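Local atomic coordinates of probable enoyl-CoA hydratase/isomerase (Pseudomonas aeruginosa PAO1, PDB entry 5YLO), a protein that probably shifts the double bond of unsaturated enoyl-CoA esters from the Delta3 to the Delta2 position during fatty acid beta-oxidation. Residues Ala13-Leu18 with Ala52-Gly57; Ala43-Pro48 with His97-Pro102; Ser5-Arg10 with Glu35-Arg40. All coordinates share one frame; numbering follows the deposited sequence.

Contact 1: Ala13-Leu18 with Ala52-Gly57; sequences AGIAWL and AVVLGG
Ile15-Leu18 and Ala52-Gly56 run side by side as parallel strands, their axes 4.7 Å apart and 18° from exact alignment, with Ile15, Ala16, Trp17 and Leu18 opposite Ala52, Val53, Val54 and Leu55. Five backbone hydrogen bonds join them; the shortest runs from Leu18 N to Val54 O (2.7 Å), and the straightest from Val54 N to Ala16 O, with 173° at the hydrogen. Side chains alternate between the two faces. On one, Val54 serves two neighbours with its two branches. CG1, anti to the backbone N (chi1 176°), reaches Trp17 CE3 at 3.8 Å, and CB lies above one face of the indole, toward its rim; CG2 meets Ile15 CG2, also at 3.8 Å. Trp17 and Val54 point the same way, side by side. On the other face Leu18 CD1 slants across to Val53 CG1 (3.9 Å), while Leu55 CD1 turns back to within 3.4 Å of the carbonyl atom Leu18 O. The pair forms the two strands of the beta-alpha-beta unit made with helix 31-46, part of the crotonase core. The five cross-strand bonds use much of the polar backbone here, together with further bonds to the neighbouring strands, leaving Ile15 and Val54 to pack on helix 191-204 and Leu18 and Leu55 on helix 31-46, while Trp17 stays partly exposed, in cation-pi contact with Arg10.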
loop_
_atom_site.group_PDB
_atom_site.type_symbol
_atom_site.label_atom_id
_atom_site.label_comp_id
_atom_site.label_asym_id
_atom_site.label_seq_id
_atom_site.Cartn_x
_atom_site.Cartn_y
_atom_site.Cartn_z
ATOM N N ALA A 13 29.299 8.511 -17.999
ATOM C CA ALA A 13 29.348 9.253 -16.736
ATOM C C ALA A 13 28.703 8.477 -15.591
ATOM O O ALA A 13 27.971 9.037 -14.771
ATOM C CB ALA A 13 28.701 10.632 -16.883
ATOM N N GLY A 14 28.976 7.177 -15.527
ATOM C CA GLY A 14 28.430 6.352 -14.472
ATOM C C GLY A 14 27.008 5.888 -14.684
ATOM O O GLY A 14 26.431 5.277 -13.777
ATOM N N ILE A 15 26.422 6.159 -15.847
ATOM C CA ILE A 15 25.065 5.733 -16.170
ATOM C C ILE A 15 25.150 4.719 -17.301
ATOM O O ILE A 15 25.635 5.037 -18.395
ATOM C CB ILE A 15 24.171 6.919 -16.564
ATOM C CG1 ILE A 15 24.168 7.984 -15.464
ATOM C CG2 ILE A 15 22.753 6.445 -16.844
ATOM C CD1 ILE A 15 23.395 9.238 -15.832
ATOM N N ALA A 16 24.681 3.502 -17.040
ATOM C CA ALA A 16 24.631 2.447 -18.044
ATOM C C ALA A 16 23.254 2.450 -18.696
ATOM O O ALA A 16 22.245 2.200 -18.027
ATOM C CB ALA A 16 24.929 1.083 -17.423
ATOM N N TRP A 17 23.215 2.731 -19.995
ATOM C CA TRP A 17 21.974 2.759 -20.756
ATOM C C TRP A 17 21.785 1.412 -21.443
ATOM O O TRP A 17 22.598 1.022 -22.286
ATOM C CB TRP A 17 21.987 3.891 -21.785
ATOM C CG TRP A 17 22.126 5.258 -21.185
ATOM C CD1 TRP A 17 23.236 5.783 -20.590
ATOM C CD2 TRP A 17 21.124 6.284 -21.138
ATOM N NE1 TRP A 17 22.986 7.066 -20.168
ATOM C CE2 TRP A 17 21.696 7.398 -20.493
ATOM C CE3 TRP A 17 19.799 6.366 -21.575
ATOM C CZ2 TRP A 17 20.991 8.579 -20.274
ATOM C CZ3 TRP A 17 19.101 7.541 -21.357
ATOM C CH2 TRP A 17 19.697 8.631 -20.713
ATOM N N LEU A 18 20.722 0.706 -21.074
ATOM C CA LEU A 18 20.372 -0.575 -21.679
ATOM C C LEU A 18 19.073 -0.375 -22.446
ATOM O O LEU A 18 18.006 -0.233 -21.841
ATOM C CB LEU A 18 20.228 -1.666 -20.620
ATOM C CG LEU A 18 21.323 -1.708 -19.552
ATOM C CD1 LEU A 18 21.122 -2.878 -18.605
ATOM C CD2 LEU A 18 22.699 -1.765 -20.189
ATOM N N ALA A 52 24.252 4.052 -11.918
ATOM C CA ALA A 52 22.824 4.074 -12.184
ATOM C C ALA A 52 22.591 3.380 -13.517
ATOM O O ALA A 52 23.452 3.406 -14.400
ATOM C CB ALA A 52 22.265 5.502 -12.208
ATOM N N VAL A 53 21.428 2.748 -13.654
ATOM C CA VAL A 53 21.102 1.950 -14.829
ATOM C C VAL A 53 19.781 2.437 -15.404
ATOM O O VAL A 53 18.806 2.619 -14.665
ATOM C CB VAL A 53 21.026 0.449 -14.494
ATOM C CG1 VAL A 53 20.604 -0.348 -15.718
ATOM C CG2 VAL A 53 22.366 -0.041 -13.967
ATOM N N VAL A 54 19.748 2.640 -16.719
ATOM C CA VAL A 54 18.550 3.064 -17.430
ATOM C C VAL A 54 18.133 1.944 -18.372
ATOM O O VAL A 54 18.970 1.391 -19.095
ATOM C CB VAL A 54 18.780 4.372 -18.207
ATOM C CG1 VAL A 54 17.545 4.728 -19.019
ATOM C CG2 VAL A 54 19.139 5.500 -17.251
ATOM N N LEU A 55 16.846 1.607 -18.354
ATOM C CA LEU A 55 16.269 0.605 -19.241
ATOM C C LEU A 55 15.266 1.298 -20.150
ATOM O O LEU A 55 14.265 1.842 -19.670
ATOM C CB LEU A 55 15.590 -0.512 -18.447
ATOM C CG LEU A 55 14.998 -1.662 -19.262
ATOM C CD1 LEU A 55 16.100 -2.421 -19.982
ATOM C CD2 LEU A 55 14.193 -2.590 -18.367
ATOM N N GLY A 56 15.533 1.279 -21.456
ATOM C CA GLY A 56 14.693 1.973 -22.404
ATOM C C GLY A 56 14.364 1.105 -23.603
ATOM O O GLY A 56 14.967 0.058 -23.834
ATOM N N GLY A 57 13.375 1.566 -24.366
ATOM C CA GLY A 57 13.006 0.936 -25.612
ATOM C C GLY A 57 13.452 1.762 -26.810
ATOM O O GLY A 57 13.858 2.915 -26.693
#

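Contact 2: Ala43-Pro48 with His97-Pro102; sequences ACERDP and HALDKP
Lys101 bends at chi2 (-81°) and then runs extended to its ammonium group, which brings CE and NZ beside the carbonyls of the last turn of helix 31-46 and of Asp47 just after it, while Glu45 stretches out beyond CG toward Leu99 and Asp100. Lys101 NZ donates to Asp47 O at 3.2 Å, approaching about 30° from the carbonyl plane, and the same nitrogen is held more strongly by a hydrogen bond to Val50 O. Just before it, Lys101 CE sits 3.2 Å from Cys44 O and 3.4 Å from Glu45 O. A positive charge beside these carbonyls would complement the negative end of the helix dipole. Glu45 and Leu99 lie alongside, their chains running opposite ways: Glu45 CG lies 3.6 Å from Leu99 CD1, and Glu45 OE2 comes to 3.4 Å from the same methyl. The carboxylate thus rests partly against hydrocarbon. Its other oxygen, OE1, is 3.5 Å from Asp100 OD2, the two carboxylate planes turned 38° apart. These like charges would be expected to disfavour each other, perhaps raising the proton affinity of one; a long, weak ion pair from Asp100 to Arg215 may offset part of the cost. Asp47 turns its own carboxylate elsewhere, OD1 accepting from Ala49 N. The contact brings the C-terminal end of helix 31-46 against the loop that leads from helix 85-97 into strand 103-107. Cys44 and Leu99 both pack on Val53 of strand 52-56, and helix 207-220 borders the loop, with Lys214 NZ hydrogen-bonded to Leu99 O.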
loop_
_atom_site.group_PDB
_atom_site.type_symbol
_atom_site.label_atom_id
_atom_site.label_comp_id
_atom_site.label_asym_id
_atom_site.label_seq_id
_atom_site.Cartn_x
_atom_site.Cartn_y
_atom_site.Cartn_z
ATOM N N ALA A 43 26.721 -7.641 -15.308
ATOM C CA ALA A 43 27.940 -6.863 -15.493
ATOM C C ALA A 43 27.822 -5.491 -14.840
ATOM O O ALA A 43 28.812 -4.954 -14.330
ATOM C CB ALA A 43 28.258 -6.732 -16.981
ATOM N N CYS A 44 26.619 -4.911 -14.836
ATOM C CA CYS A 44 26.443 -3.594 -14.230
ATOM C C CYS A 44 26.631 -3.646 -12.718
ATOM O O CYS A 44 27.240 -2.743 -12.133
ATOM C CB CYS A 44 25.068 -3.029 -14.584
ATOM S SG CYS A 44 24.889 -2.540 -16.315
ATOM N N GLU A 45 26.118 -4.693 -12.066
ATOM C CA GLU A 45 26.302 -4.828 -10.623
ATOM C C GLU A 45 27.781 -4.876 -10.258
ATOM O O GLU A 45 28.221 -4.213 -9.312
ATOM C CB GLU A 45 25.591 -6.080 -10.114
ATOM C CG GLU A 45 24.173 -5.847 -9.648
ATOM C CD GLU A 45 23.659 -6.987 -8.797
ATOM O OE1 GLU A 45 24.459 -7.555 -8.024
ATOM O OE2 GLU A 45 22.460 -7.320 -8.906
ATOM N N ARG A 46 28.564 -5.660 -11.002
ATOM C CA ARG A 46 29.978 -5.823 -10.678
ATOM C C ARG A 46 30.800 -4.594 -11.051
ATOM O O ARG A 46 31.829 -4.327 -10.422
ATOM C CB ARG A 46 30.532 -7.062 -11.383
ATOM C CG ARG A 46 30.076 -8.385 -10.782
ATOM C CD ARG A 46 29.914 -9.465 -11.848
ATOM N NE ARG A 46 30.799 -9.255 -12.990
ATOM C CZ ARG A 46 30.966 -10.127 -13.980
ATOM N NH1 ARG A 46 30.315 -11.282 -13.969
ATOM N NH2 ARG A 46 31.790 -9.845 -14.980
ATOM N N ASP A 47 30.369 -3.839 -12.052
ATOM C CA ASP A 47 31.176 -2.740 -12.576
ATOM C C ASP A 47 31.156 -1.551 -11.621
ATOM O O ASP A 47 30.075 -1.046 -11.296
ATOM C CB ASP A 47 30.656 -2.334 -13.953
ATOM C CG ASP A 47 31.649 -1.497 -14.743
ATOM O OD1 ASP A 47 32.498 -0.819 -14.128
ATOM O OD2 ASP A 47 31.573 -1.516 -15.989
ATOM N N PRO A 48 32.311 -1.076 -11.144
ATOM C CA PRO A 48 32.310 0.124 -10.293
ATOM C C PRO A 48 32.027 1.401 -11.058
ATOM O O PRO A 48 31.666 2.409 -10.436
ATOM C CB PRO A 48 33.726 0.138 -9.693
ATOM C CG PRO A 48 34.285 -1.236 -9.955
ATOM C CD PRO A 48 33.647 -1.685 -11.228
ATOM N N HIS A 97 14.823 -6.735 -10.466
ATOM C CA HIS A 97 14.078 -6.222 -9.323
ATOM C C HIS A 97 14.972 -6.059 -8.100
ATOM O O HIS A 97 14.797 -5.120 -7.317
ATOM C CB HIS A 97 12.905 -7.156 -9.025
ATOM C CG HIS A 97 12.293 -6.960 -7.674
ATOM N ND1 HIS A 97 12.357 -7.915 -6.683
ATOM C CD2 HIS A 97 11.599 -5.921 -7.152
ATOM C CE1 HIS A 97 11.733 -7.473 -5.606
ATOM N NE2 HIS A 97 11.264 -6.265 -5.863
ATOM N N ALA A 98 15.941 -6.958 -7.926
ATOM C CA ALA A 98 16.833 -6.951 -6.774
ATOM C C ALA A 98 18.213 -6.385 -7.091
ATOM O O ALA A 98 19.143 -6.580 -6.304
ATOM C CB ALA A 98 16.971 -8.366 -6.211
ATOM N N LEU A 99 18.360 -5.686 -8.216
ATOM C CA LEU A 99 19.663 -5.183 -8.636
ATOM C C LEU A 99 20.217 -4.192 -7.618
ATOM O O LEU A 99 19.483 -3.374 -7.058
ATOM C CB LEU A 99 19.545 -4.519 -10.005
ATOM C CG LEU A 99 20.842 -4.321 -10.786
ATOM C CD1 LEU A 99 21.175 -5.580 -11.575
ATOM C CD2 LEU A 99 20.741 -3.112 -11.699
ATOM N N ASP A 100 21.530 -4.256 -7.388
ATOM C CA ASP A 100 22.160 -3.467 -6.334
ATOM C C ASP A 100 22.435 -2.020 -6.730
ATOM O O ASP A 100 22.920 -1.252 -5.892
ATOM C CB ASP A 100 23.467 -4.126 -5.888
ATOM C CG ASP A 100 23.240 -5.305 -4.966
ATOM O OD1 ASP A 100 22.156 -5.383 -4.349
ATOM O OD2 ASP A 100 24.154 -6.150 -4.851
ATOM N N LYS A 101 22.146 -1.634 -7.964
ATOM C CA LYS A 101 22.273 -0.262 -8.423
ATOM C C LYS A 101 20.892 0.358 -8.608
ATOM O O LYS A 101 19.906 -0.352 -8.836
ATOM C CB LYS A 101 23.038 -0.202 -9.752
ATOM C CG LYS A 101 24.308 -1.039 -9.797
ATOM C CD LYS A 101 25.490 -0.342 -9.146
ATOM C CE LYS A 101 26.773 -1.115 -9.432
ATOM N NZ LYS A 101 28.001 -0.460 -8.902
ATOM N N PRO A 102 20.776 1.680 -8.499
ATOM C CA PRO A 102 19.492 2.323 -8.800
ATOM C C PRO A 102 19.138 2.137 -10.267
ATOM O O PRO A 102 19.958 2.373 -11.157
ATOM C CB PRO A 102 19.742 3.797 -8.454
ATOM C CG PRO A 102 20.936 3.790 -7.545
ATOM C CD PRO A 102 21.779 2.644 -8.019
#

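Contact 3: Ser5-Arg10 with Glu35-Arg40; sequences SPLQTR and EALHVR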
loop_
_atom_site.group_PDB
_atom_site.type_symbol
_atom_site.label_atom_id
_atom_site.label_comp_id
_atom_site.label_asym_id
_atom_site.label_seq_id
_atom_site.Cartn_x
_atom_site.Cartn_y
_atom_site.Cartn_z
ATOM N N SER A 5 23.305 -6.016 -32.402
ATOM C CA SER A 5 23.202 -6.489 -31.032
ATOM C C SER A 5 21.734 -6.481 -30.610
ATOM O O SER A 5 21.009 -5.521 -30.904
ATOM C CB SER A 5 24.024 -5.611 -30.085
ATOM O OG SER A 5 25.414 -5.843 -30.237
ATOM N N PRO A 6 21.257 -7.534 -29.945
ATOM C CA PRO A 6 19.864 -7.526 -29.472
ATOM C C PRO A 6 19.595 -6.422 -28.470
ATOM O O PRO A 6 18.447 -5.979 -28.336
ATOM C CB PRO A 6 19.704 -8.910 -28.836
ATOM C CG PRO A 6 21.096 -9.253 -28.378
ATOM C CD PRO A 6 22.012 -8.689 -29.434
ATOM N N LEU A 7 20.630 -5.952 -27.781
ATOM C CA LEU A 7 20.510 -4.938 -26.745
ATOM C C LEU A 7 21.626 -3.927 -26.945
ATOM O O LEU A 7 22.806 -4.286 -26.875
ATOM C CB LEU A 7 20.601 -5.580 -25.359
ATOM C CG LEU A 7 20.088 -4.791 -24.161
ATOM C CD1 LEU A 7 18.584 -4.963 -24.012
ATOM C CD2 LEU A 7 20.818 -5.234 -22.907
ATOM N N GLN A 8 21.261 -2.676 -27.207
ATOM C CA GLN A 8 22.242 -1.614 -27.387
ATOM C C GLN A 8 22.632 -1.069 -26.020
ATOM O O GLN A 8 21.770 -0.618 -25.256
ATOM C CB GLN A 8 21.696 -0.499 -28.277
ATOM C CG GLN A 8 22.785 0.375 -28.897
ATOM C CD GLN A 8 22.594 1.857 -28.622
ATOM O OE1 GLN A 8 21.662 2.260 -27.926
ATOM N NE2 GLN A 8 23.484 2.677 -29.171
ATOM N N THR A 9 23.924 -1.106 -25.713
ATOM C CA THR A 9 24.430 -0.735 -24.401
ATOM C C THR A 9 25.436 0.399 -24.539
ATOM O O THR A 9 26.336 0.334 -25.381
ATOM C CB THR A 9 25.085 -1.933 -23.713
ATOM O OG1 THR A 9 24.119 -2.980 -23.545
ATOM C CG2 THR A 9 25.633 -1.526 -22.360
ATOM N N ARG A 10 25.281 1.430 -23.710
ATOM C CA ARG A 10 26.247 2.516 -23.651
ATOM C C ARG A 10 26.349 2.987 -22.206
ATOM O O ARG A 10 25.347 3.023 -21.487
ATOM C CB ARG A 10 25.857 3.668 -24.594
ATOM C CG ARG A 10 24.759 4.589 -24.081
ATOM C CD ARG A 10 23.864 5.099 -25.207
ATOM N NE ARG A 10 23.063 6.245 -24.780
ATOM C CZ ARG A 10 21.891 6.580 -25.308
ATOM N NH1 ARG A 10 21.363 5.850 -26.281
ATOM N NH2 ARG A 10 21.237 7.643 -24.854
ATOM N N GLU A 35 18.118 -13.058 -22.359
ATOM C CA GLU A 35 19.438 -13.475 -21.896
ATOM C C GLU A 35 20.457 -12.343 -21.979
ATOM O O GLU A 35 21.301 -12.197 -21.088
ATOM C CB GLU A 35 19.923 -14.681 -22.702
ATOM C CG GLU A 35 19.168 -15.968 -22.424
ATOM C CD GLU A 35 19.883 -17.188 -22.972
ATOM O OE1 GLU A 35 19.359 -17.819 -23.913
ATOM O OE2 GLU A 35 20.978 -17.510 -22.467
ATOM N N ALA A 36 20.407 -11.541 -23.046
ATOM C CA ALA A 36 21.393 -10.476 -23.211
ATOM C C ALA A 36 21.274 -9.445 -22.095
ATOM O O ALA A 36 22.259 -9.123 -21.421
ATOM C CB ALA A 36 21.230 -9.816 -24.581
ATOM N N LEU A 37 20.066 -8.915 -21.891
ATOM C CA LEU A 37 19.819 -8.017 -20.767
ATOM C C LEU A 37 20.130 -8.709 -19.445
ATOM O O LEU A 37 20.626 -8.083 -18.501
ATOM C CB LEU A 37 18.365 -7.540 -20.817
ATOM C CG LEU A 37 17.833 -6.452 -19.885
ATOM C CD1 LEU A 37 18.751 -5.250 -19.880
ATOM C CD2 LEU A 37 16.426 -6.048 -20.313
ATOM N N HIS A 38 19.857 -10.003 -19.364
ATOM C CA HIS A 38 20.161 -10.712 -18.133
ATOM C C HIS A 38 21.655 -10.731 -17.844
ATOM O O HIS A 38 22.060 -10.565 -16.697
ATOM C CB HIS A 38 19.618 -12.136 -18.128
ATOM C CG HIS A 38 19.811 -12.836 -16.820
ATOM N ND1 HIS A 38 18.782 -13.444 -16.139
ATOM C CD2 HIS A 38 20.914 -12.994 -16.052
ATOM C CE1 HIS A 38 19.244 -13.963 -15.016
ATOM N NE2 HIS A 38 20.535 -13.701 -14.938
ATOM N N VAL A 39 22.483 -10.931 -18.868
ATOM C CA VAL A 39 23.921 -10.967 -18.607
ATOM C C VAL A 39 24.479 -9.559 -18.423
ATOM O O VAL A 39 25.365 -9.337 -17.589
ATOM C CB VAL A 39 24.650 -11.728 -19.732
ATOM C CG1 VAL A 39 26.150 -11.775 -19.469
ATOM C CG2 VAL A 39 24.094 -13.134 -19.862
ATOM N N ARG A 40 23.970 -8.585 -19.184
ATOM C CA ARG A 40 24.465 -7.216 -19.066
ATOM C C ARG A 40 24.137 -6.623 -17.701
ATOM O O ARG A 40 24.918 -5.834 -17.155
ATOM C CB ARG A 40 23.879 -6.352 -20.184
ATOM C CG ARG A 40 24.404 -4.922 -20.236
ATOM C CD ARG A 40 25.746 -4.822 -20.950
ATOM N NE ARG A 40 26.880 -4.889 -20.033
ATOM C CZ ARG A 40 27.435 -3.832 -19.445
ATOM N NH1 ARG A 40 28.466 -3.989 -18.630
ATOM N NH2 ARG A 40 26.960 -2.615 -19.667
#
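Leu7 has CG anti to the backbone N (chi1 -162°), which swings its isobutyl group toward helix 31-46, where both methyls meet Leu37. CD2 does most of the touching: it lies 3.7 Å from Leu37 CA and equally far from Leu37 CD1, while CD1 is a little farther from the same side chain. The two leucines cross at an angle rather than lying alongside. Arg40 CB, further along the helix, adds a looser contact at 4.2 Å from Leu7 CD2. Pro6 adds a smaller apolar touch, its ring atom CG meeting Ala36 CB at 3.8 Å. At the other end Arg40 crosses Thr9 at a slant. Bends at chi2 (82°) and again at chi3 curl the chain back, so that both its aliphatic part and one end of the guanidinium meet the threonine. Arg40 CD is 3.6 Å from both Thr9 OG1 and Thr9 CG2, and NH2 comes to 3.2 Å from CG2, which lies at the edge of the guanidinium, near its plane. Thr9 therefore meets the arginine mainly through its methyl and hydroxyl flank, by van der Waals contact. The axes of strand segment 7-10 and helix segment 35-40 come to 9.4 Å, 23° apart in direction. Strand 7-12, outermost in the six-stranded sheet within this chain, is packed by helix 31-46; Leu18 of the adjoining strand 15-20 touches Thr9, Leu37 and Arg40, and Leu92 of helix 85-97 packs against Leu37.

Helix 31-46 is common ground: contact 3 uses its middle, contact 2 its C-terminal end, and contact 1 joins the strands before and after it. Contacts 1 and 3 have centres about 11 Å apart and share a hydrophobic layer, in which Leu18 CD1 and Leu37 CD1 are 3.6 Å apart and Leu55 CD1 lies 3.7 Å from Leu37 CD2. Trp17 N also comes within 2.6 Å of Arg10 O, probably a hydrogen bond between the strands. Contact 2 meets contact 1 through a probable bond from Val53 N to Pro102 O (2.9 Å) and through Ala16 CB against Cys44 SG (3.8 Å). Contacts 2 and 3, centres about 14 Å apart, are linked through the helix itself.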